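Local atomic coordinates of TRAP dicarboxylate transporter-DctP subunit (Rhodobacter sphaeroides, PDB entry 4PE3), a protein that probably binds an organic acid in the periplasm and hands it to a TRAP-type membrane transporter, as the solute-binding subunit. Residues Lys55-Thr60 with Lys262-Ala266; Met122-Val126 with Phe146-Thr151; Arg309-Arg313 with Gly341-Glu345. All blocks are in the same frame, centred on the assembly; numbering follows the deposited sequence. Where two conformers were deposited one is given.

Contact 1. Residues Lys55-Thr60 with Lys262-Ala266; sequences KVKELT and KITEA
Ala266 fits its methyl group against the helix that ends at Leu59, between Val56 and Lys55. Val56 CG2 lies 3.4 Å from Ala266 CB, tighter than ordinary van der Waals contact, and the backbones are correspondingly near, the CA atoms of Lys55 and Ala266 being 5.0 Å apart. Val56 CG1, the other branch, reaches Ile263 CG1 more loosely at 4.3 Å. Leu59 turns CD2 into the angle between Ala266 and the aliphatic part of Glu265, whose CG is 3.7 Å from that methyl. Leu59 CG lies anti to the carbonyl carbon (chi1 -84°), from where CD2 alone reaches the second helix. Thr60 CG2 meets Lys262 CB at 3.8 Å, the two side chains crossing obliquely.

No hydrogen bond joins the two helical segments; the polar bonds of Lys55 and Thr60 are made within 55-60 or just after it. Lys55 NZ bends back to Glu58 OE1 in a salt bridge of 2.8 Å, on the syn lone pair of the carboxylate. Thr60 OG1 bonds Val56 O at 2.8 Å, reaching it from the face opposite to Thr60 N, and it is also paired with Val64 N, tying the helix end to the following turn.

Segments 55-59 and 262-266, parts of helices 44-59 and 257-291, approach to 8.6 Å between axes and cross at 136°, well off antiparallel. With small and branched side chains and the aliphatic part of Lys262 between them, and charged ends kept to the margin, the join depends on shape and burial of apolar surface, not on polar pairing.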
loop_
_atom_site.group_PDB
_atom_site.type_symbol
_atom_site.label_atom_id
_atom_site.label_comp_id
_atom_site.label_asym_id
_atom_site.label_seq_id
_atom_site.Cartn_x
_atom_site.Cartn_y
_atom_site.Cartn_z
ATOM N N LYS A 55 -5.488 19.948 8.010
ATOM C CA LYS A 55 -6.623 20.252 7.151
ATOM C C LYS A 55 -7.942 20.047 7.882
ATOM O O LYS A 55 -8.922 20.723 7.581
ATOM C CB LYS A 55 -6.562 19.432 5.863
ATOM C CG LYS A 55 -5.429 19.844 4.935
ATOM C CD LYS A 55 -5.563 21.304 4.528
ATOM C CE LYS A 55 -4.350 21.789 3.766
ATOM N NZ LYS A 55 -4.504 23.225 3.419
ATOM N N VAL A 56 -7.974 19.126 8.840
ATOM C CA VAL A 56 -9.184 18.967 9.654
ATOM C C VAL A 56 -9.416 20.263 10.418
ATOM O O VAL A 56 -10.517 20.800 10.417
ATOM C CB VAL A 56 -9.090 17.760 10.614
ATOM C CG1 VAL A 56 -10.220 17.783 11.633
ATOM C CG2 VAL A 56 -9.099 16.448 9.835
ATOM N N LYS A 57 -8.368 20.796 11.027
ATOM C CA LYS A 57 -8.507 22.035 11.790
ATOM C C LYS A 57 -8.889 23.207 10.886
ATOM O O LYS A 57 -9.750 24.008 11.235
ATOM C CB LYS A 57 -7.210 22.338 12.528
ATOM C CG LYS A 57 -7.244 23.624 13.337
ATOM C CD LYS A 57 -5.891 23.870 13.980
ATOM C CE LYS A 57 -5.980 23.906 15.491
ATOM N NZ LYS A 57 -6.596 25.169 15.971
ATOM N N GLU A 58 -8.254 23.304 9.724
ATOM C CA GLU A 58 -8.535 24.394 8.796
ATOM C C GLU A 58 -9.963 24.351 8.254
ATOM O O GLU A 58 -10.676 25.357 8.276
ATOM C CB GLU A 58 -7.540 24.368 7.629
ATOM C CG GLU A 58 -6.235 25.093 7.912
ATOM C CD GLU A 58 -5.179 24.835 6.850
ATOM O OE1 GLU A 58 -5.524 24.286 5.782
ATOM O OE2 GLU A 58 -4.003 25.182 7.089
ATOM N N LEU A 59 -10.380 23.185 7.775
ATOM C CA LEU A 59 -11.659 23.039 7.098
ATOM C C LEU A 59 -12.813 23.235 8.063
ATOM O O LEU A 59 -13.873 23.722 7.668
ATOM C CB LEU A 59 -11.755 21.665 6.415
ATOM C CG LEU A 59 -11.126 21.550 5.019
ATOM C CD1 LEU A 59 -9.745 22.150 4.983
ATOM C CD2 LEU A 59 -11.085 20.094 4.554
ATOM N N THR A 60 -12.603 22.853 9.317
ATOM C CA THR A 60 -13.633 23.013 10.347
ATOM C C THR A 60 -13.436 24.308 11.133
ATOM O O THR A 60 -14.138 24.556 12.110
ATOM C CB THR A 60 -13.659 21.819 11.343
ATOM O OG1 THR A 60 -12.485 21.834 12.168
ATOM C CG2 THR A 60 -13.755 20.491 10.604
ATOM N N LYS A 262 -16.193 17.404 6.093
ATOM C CA LYS A 262 -14.942 18.138 6.185
ATOM C C LYS A 262 -13.782 17.228 6.557
ATOM O O LYS A 262 -12.682 17.370 6.014
ATOM C CB LYS A 262 -15.056 19.281 7.189
ATOM C CG LYS A 262 -16.035 20.355 6.754
ATOM C CD LYS A 262 -15.853 21.619 7.548
ATOM C CE LYS A 262 -17.022 22.565 7.364
ATOM N NZ LYS A 262 -17.346 23.275 8.635
ATOM N N ILE A 263 -14.014 16.295 7.474
ATOM C CA ILE A 263 -12.975 15.324 7.840
ATOM C C ILE A 263 -12.646 14.405 6.659
ATOM O O ILE A 263 -11.472 14.122 6.385
ATOM C CB ILE A 263 -13.391 14.486 9.064
ATOM C CG1 ILE A 263 -13.500 15.392 10.299
ATOM C CG2 ILE A 263 -12.404 13.330 9.313
ATOM C CD1 ILE A 263 -14.174 14.726 11.477
ATOM N N THR A 264 -13.655 13.957 5.926
ATOM C CA THR A 264 -13.401 13.145 4.740
ATOM C C THR A 264 -12.613 13.970 3.728
ATOM O O THR A 264 -11.685 13.470 3.084
ATOM C CB THR A 264 -14.737 12.655 4.149
ATOM O OG1 THR A 264 -15.358 11.761 5.080
ATOM C CG2 THR A 264 -14.517 11.941 2.856
ATOM N N GLU A 265 -12.947 15.247 3.610
ATOM C CA GLU A 265 -12.258 16.134 2.683
ATOM C C GLU A 265 -10.791 16.300 3.095
ATOM O O GLU A 265 -9.890 16.219 2.255
ATOM C CB GLU A 265 -12.956 17.492 2.647
ATOM C CG GLU A 265 -12.441 18.442 1.579
ATOM C CD GLU A 265 -13.193 19.766 1.549
ATOM O OE1 GLU A 265 -12.731 20.679 0.829
ATOM O OE2 GLU A 265 -14.239 19.899 2.235
ATOM N N ALA A 266 -10.556 16.527 4.389
ATOM C CA ALA A 266 -9.196 16.649 4.912
ATOM C C ALA A 266 -8.378 15.404 4.602
ATOM O O ALA A 266 -7.205 15.484 4.229
ATOM C CB ALA A 266 -9.220 16.910 6.426
#

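Contact 2. Residues Met122-Val126 with Phe146-Thr151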
loop_
_atom_site.group_PDB
_atom_site.type_symbol
_atom_site.label_atom_id
_atom_site.label_comp_id
_atom_site.label_asym_id
_atom_site.label_seq_id
_atom_site.Cartn_x
_atom_site.Cartn_y
_atom_site.Cartn_z
HETATM N N MSE A 122 -5.849 2.059 -7.187
HETATM C CA MSE A 122 -6.282 1.567 -5.876
HETATM C C MSE A 122 -7.251 2.538 -5.188
HETATM O O MSE A 122 -8.257 2.134 -4.588
HETATM C CB MSE A 122 -5.056 1.284 -5.012
HETATM C CG MSE A 122 -5.385 0.659 -3.660
HETATM SE SE MSE A 122 -5.779 1.952 -2.291
HETATM C CE MSE A 122 -4.007 2.511 -1.833
ATOM N N ILE A 123 -6.948 3.823 -5.293
ATOM C CA ILE A 123 -7.794 4.849 -4.695
ATOM C C ILE A 123 -9.186 4.841 -5.342
ATOM O O ILE A 123 -10.199 4.971 -4.659
ATOM C CB ILE A 123 -7.124 6.232 -4.797
ATOM C CG1 ILE A 123 -6.016 6.358 -3.741
ATOM C CG2 ILE A 123 -8.122 7.342 -4.618
ATOM C CD1 ILE A 123 -4.884 7.277 -4.122
ATOM N N ASP A 124 -9.244 4.669 -6.656
ATOM C CA ASP A 124 -10.529 4.578 -7.345
ATOM C C ASP A 124 -11.291 3.314 -6.958
ATOM O O ASP A 124 -12.513 3.360 -6.751
ATOM C CB ASP A 124 -10.349 4.676 -8.859
ATOM C CG ASP A 124 -11.671 4.783 -9.577
ATOM O OD1 ASP A 124 -12.279 5.864 -9.480
ATOM O OD2 ASP A 124 -12.101 3.795 -10.208
ATOM N N PHE A 125 -10.583 2.194 -6.836
ATOM C CA PHE A 125 -11.202 0.979 -6.315
ATOM C C PHE A 125 -11.848 1.212 -4.940
ATOM O O PHE A 125 -13.001 0.812 -4.683
ATOM C CB PHE A 125 -10.185 -0.145 -6.235
ATOM C CG PHE A 125 -10.648 -1.332 -5.453
ATOM C CD1 PHE A 125 -11.669 -2.133 -5.914
ATOM C CD2 PHE A 125 -10.043 -1.658 -4.255
ATOM C CE1 PHE A 125 -12.082 -3.224 -5.201
ATOM C CE2 PHE A 125 -10.463 -2.755 -3.526
ATOM C CZ PHE A 125 -11.485 -3.530 -3.989
ATOM N N VAL A 126 -11.139 1.883 -4.044
ATOM C CA VAL A 126 -11.678 2.144 -2.714
ATOM C C VAL A 126 -12.849 3.103 -2.763
ATOM O O VAL A 126 -13.900 2.835 -2.169
ATOM C CB VAL A 126 -10.578 2.677 -1.772
ATOM C CG1 VAL A 126 -11.180 3.184 -0.463
ATOM C CG2 VAL A 126 -9.594 1.580 -1.524
ATOM N N PHE A 146 -14.172 3.506 8.766
ATOM C CA PHE A 146 -13.117 3.772 7.763
ATOM C C PHE A 146 -13.413 5.120 7.124
ATOM O O PHE A 146 -14.485 5.319 6.571
ATOM C CB PHE A 146 -13.100 2.657 6.708
ATOM C CG PHE A 146 -12.151 2.905 5.570
ATOM C CD1 PHE A 146 -10.798 2.766 5.751
ATOM C CD2 PHE A 146 -12.619 3.262 4.319
ATOM C CE1 PHE A 146 -9.918 2.982 4.706
ATOM C CE2 PHE A 146 -11.736 3.467 3.265
ATOM C CZ PHE A 146 -10.399 3.335 3.468
ATOM N N ILE A 147 -12.504 6.074 7.277
ATOM C CA ILE A 147 -12.673 7.406 6.697
ATOM C C ILE A 147 -12.149 7.453 5.258
ATOM O O ILE A 147 -12.871 7.865 4.352
ATOM C CB ILE A 147 -11.968 8.478 7.537
ATOM C CG1 ILE A 147 -12.578 8.506 8.937
ATOM C CG2 ILE A 147 -12.094 9.860 6.883
ATOM C CD1 ILE A 147 -11.720 9.219 9.960
ATOM N N GLY A 148 -10.903 7.036 5.049
ATOM C CA GLY A 148 -10.355 7.007 3.708
ATOM C C GLY A 148 -8.986 6.373 3.661
ATOM O O GLY A 148 -8.398 6.008 4.675
ATOM N N VAL A 149 -8.482 6.253 2.435
ATOM C CA VAL A 149 -7.291 5.480 2.166
ATOM C C VAL A 149 -6.111 6.388 1.832
ATOM O O VAL A 149 -6.273 7.512 1.334
ATOM C CB VAL A 149 -7.563 4.455 1.009
ATOM C CG1 VAL A 149 -7.608 5.150 -0.346
ATOM C CG2 VAL A 149 -6.536 3.377 1.024
ATOM N N SER A 150 -4.913 5.893 2.123
ATOM C CA SER A 150 -3.689 6.516 1.661
ATOM C C SER A 150 -2.707 5.408 1.362
ATOM O O SER A 150 -3.044 4.246 1.451
ATOM C CB SER A 150 -3.167 7.439 2.749
ATOM O OG SER A 150 -3.060 6.762 3.993
ATOM N N THR A 151 -1.485 5.767 0.981
ATOM C CA THR A 151 -0.452 4.769 0.760
ATOM C C THR A 151 0.958 5.345 0.952
ATOM O O THR A 151 1.198 6.500 0.650
ATOM C CB THR A 151 -0.595 4.178 -0.667
ATOM O OG1 THR A 151 0.417 3.188 -0.900
ATOM C CG2 THR A 151 -0.460 5.268 -1.690
#
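The helical segment 122-126 runs almost antiparallel to strand 146-150, at 163° with axes 9.1 Å apart, and Ile123 and Val149 have the nearest CA atoms. Val149 stands at the middle of the contact and divides its two methyls among three helix residues. Val149 CG1, set between the backbone N and the carbonyl carbon (chi1 75°), meets Ile123 CG1 at 3.9 Å in the conformer given and also touches Val126 CG1. Val149 CG2 takes the selenium of Met122, a selenomethionine, at 3.7 Å. The Met122 chain bends at both of its outer torsions, which carries CE on past Val149 to Thr151 CB at 4.0 Å. At the other end, Val126 CG1 comes to the rim of the Phe146 ring, near its plane and 3.8 Å from CE2, while Gly148 N lies over the centre of one ring face. An alanine in place of Val149 would lack both methyls, which would probably leave Met122 SE without its partner and open a gap between helix and strand.

Polar groups of 146-151 look to other partners: Val149 O accepts from Gln267 and Gln271 of helix 257-291, and Thr151 OG1 bonds the carbonyl of Pro241. Ile147 and Gly148 both face Val245 on the neighbouring strand, a classic beta bulge at the edge of the five-stranded sheet. A helix laid on one face of a mixed sheet, with helix 257-291 running past this edge strand to touch Ser150 through Phe270 and Gln274 and also to reach Ile123, gives the alpha/beta layering characteristic of the lobes of periplasmic solute-binding proteins.

Contact 3. Residues Arg309-Arg313 with Gly341-Glu345; sequences RGIAR and GLMAE
One turn of helix 302-320, residues 309-313, faces the irregular C-terminal segment 341-345, with Arg309 and Met343 nearest at 6.4 Å between CA atoms. Arg309 stretches out from CG to NE and lays one guanidinium face against Leu342 CB, which sits 3.7 Å above the plane and toward its rim. NH1 of the same group donates to Leu342 O at 2.8 Å. The bond is bent, with an N-H...O angle of 131°, and the oxygen lies 35° out of the guanidinium plane. NE bonds the carbonyl of Ala115, so the group grips two separate loops.

The chain reaches this point through Gly341, whose positive phi (75°) closes helix 324-339 with a Schellman motif and leads into Leu342 and Met343, which meet helix 302-320. Met343 is a selenomethionine modelled in two conformers; in the one given, Met343 CG rests against Arg309 CB at 3.8 Å. Its chain then bends at chi3, and Met343 CE touches Arg313 CD at 3.9 Å, the two side chains crossing at about a right angle. The charged end of Arg313 pairs with Glu317 in a salt bridge and also bonds Tyr330, while Val334 and Leu337 of helix 324-339 press on Met343.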
loop_
_atom_site.group_PDB
_atom_site.type_symbol
_atom_site.label_atom_id
_atom_site.label_comp_id
_atom_site.label_asym_id
_atom_site.label_seq_id
_atom_site.Cartn_x
_atom_site.Cartn_y
_atom_site.Cartn_z
ATOM N N ARG A 309 -1.482 -9.544 -13.471
ATOM C CA ARG A 309 -2.717 -9.668 -12.684
ATOM C C ARG A 309 -3.328 -11.055 -12.762
ATOM O O ARG A 309 -3.820 -11.590 -11.776
ATOM C CB ARG A 309 -3.797 -8.683 -13.131
ATOM C CG ARG A 309 -3.439 -7.267 -12.869
ATOM C CD ARG A 309 -4.630 -6.346 -13.048
ATOM N NE ARG A 309 -4.153 -4.996 -12.843
ATOM C CZ ARG A 309 -3.593 -4.232 -13.773
ATOM N NH1 ARG A 309 -3.534 -4.640 -15.037
ATOM N NH2 ARG A 309 -3.135 -3.029 -13.430
ATOM N N GLY A 310 -3.307 -11.625 -13.954
ATOM C CA GLY A 310 -3.900 -12.930 -14.163
ATOM C C GLY A 310 -3.159 -14.010 -13.401
ATOM O O GLY A 310 -3.758 -14.920 -12.843
ATOM N N ILE A 311 -1.837 -13.913 -13.361
ATOM C CA ILE A 311 -1.078 -14.874 -12.584
ATOM C C ILE A 311 -1.389 -14.672 -11.100
ATOM O O ILE A 311 -1.626 -15.620 -10.369
ATOM C CB ILE A 311 0.428 -14.731 -12.846
ATOM C CG1 ILE A 311 0.749 -15.312 -14.216
ATOM C CG2 ILE A 311 1.226 -15.464 -11.800
ATOM C CD1 ILE A 311 1.550 -14.408 -15.079
ATOM N N ALA A 312 -1.380 -13.421 -10.668
ATOM C CA ALA A 312 -1.597 -13.097 -9.267
ATOM C C ALA A 312 -2.988 -13.537 -8.808
ATOM O O ALA A 312 -3.166 -13.998 -7.672
ATOM C CB ALA A 312 -1.405 -11.613 -9.063
ATOM N N ARG A 313 -3.957 -13.418 -9.703
ATOM C CA ARG A 313 -5.348 -13.750 -9.382
ATOM C C ARG A 313 -5.477 -15.184 -8.886
ATOM O O ARG A 313 -6.267 -15.471 -7.998
ATOM C CB ARG A 313 -6.246 -13.533 -10.597
ATOM C CG ARG A 313 -7.754 -13.766 -10.328
ATOM C CD ARG A 313 -8.451 -14.349 -11.551
ATOM N NE ARG A 313 -7.815 -15.586 -11.989
ATOM C CZ ARG A 313 -7.944 -16.765 -11.384
ATOM N NH1 ARG A 313 -8.699 -16.881 -10.309
ATOM N NH2 ARG A 313 -7.302 -17.830 -11.861
ATOM N N GLY A 341 -11.031 -2.941 -17.476
ATOM C CA GLY A 341 -10.199 -3.437 -18.566
ATOM C C GLY A 341 -8.774 -3.756 -18.146
ATOM O O GLY A 341 -7.872 -3.868 -18.985
ATOM N N LEU A 342 -8.565 -3.905 -16.845
ATOM C CA LEU A 342 -7.252 -4.167 -16.299
ATOM C C LEU A 342 -6.926 -5.653 -16.239
ATOM O O LEU A 342 -5.760 -6.043 -16.116
ATOM C CB LEU A 342 -7.179 -3.554 -14.895
ATOM C CG LEU A 342 -7.164 -2.020 -14.900
ATOM C CD1 LEU A 342 -7.277 -1.446 -13.484
ATOM C CD2 LEU A 342 -5.921 -1.476 -15.606
HETATM N N MSE A 343 -7.948 -6.491 -16.309
HETATM C CA MSE A 343 -7.737 -7.928 -16.269
HETATM C C MSE A 343 -8.653 -8.600 -17.268
HETATM O O MSE A 343 -9.753 -8.115 -17.528
HETATM C CB MSE A 343 -8.041 -8.443 -14.876
HETATM C CG MSE A 343 -7.222 -9.626 -14.432
HETATM SE SE MSE A 343 -7.713 -9.914 -12.593
HETATM C CE MSE A 343 -9.390 -10.807 -12.930
ATOM N N ALA A 344 -8.189 -9.718 -17.822
ATOM C CA ALA A 344 -8.919 -10.446 -18.848
ATOM C C ALA A 344 -10.316 -10.734 -18.358
ATOM O O ALA A 344 -10.499 -11.213 -17.244
ATOM C CB ALA A 344 -8.195 -11.753 -19.228
ATOM N N GLU A 345 -11.300 -10.442 -19.203
ATOM C CA GLU A 345 -12.698 -10.509 -18.805
ATOM C C GLU A 345 -13.166 -11.956 -18.686
ATOM O O GLU A 345 -12.692 -12.856 -19.388
ATOM C CB GLU A 345 -13.571 -9.743 -19.806
ATOM C CG GLU A 345 -15.046 -9.655 -19.426
ATOM C CD GLU A 345 -15.392 -8.413 -18.620
ATOM O OE1 GLU A 345 -14.511 -7.550 -18.432
ATOM O OE2 GLU A 345 -16.554 -8.298 -18.179
ATOM O OXT GLU A 345 -14.047 -12.255 -17.878
#

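Overall arrangement
Contact 2 is the deep one, its touching residues all buried and its centre about 10 Å from that of the chain, whereas contacts 1 and 3 lie farther out and are partly buried. Contacts 1 and 2 meet: Ile147 of the strand packs on Ile263 and Thr264, so helix 257-291 is shared ground between 55-60/262-266 and 122-126/146-151. Contact 3 stands apart, about 22 Å from contact 1 between nearest atoms and about 7 Å from contact 2. It joins the next helix in the chain, 302-320, to the C-terminal tail. The chemistry follows: apolar in contacts 1 and 2, with charges at the margin of contact 1, while contact 3 adds an arginine-to-carbonyl bond to packing on Met343.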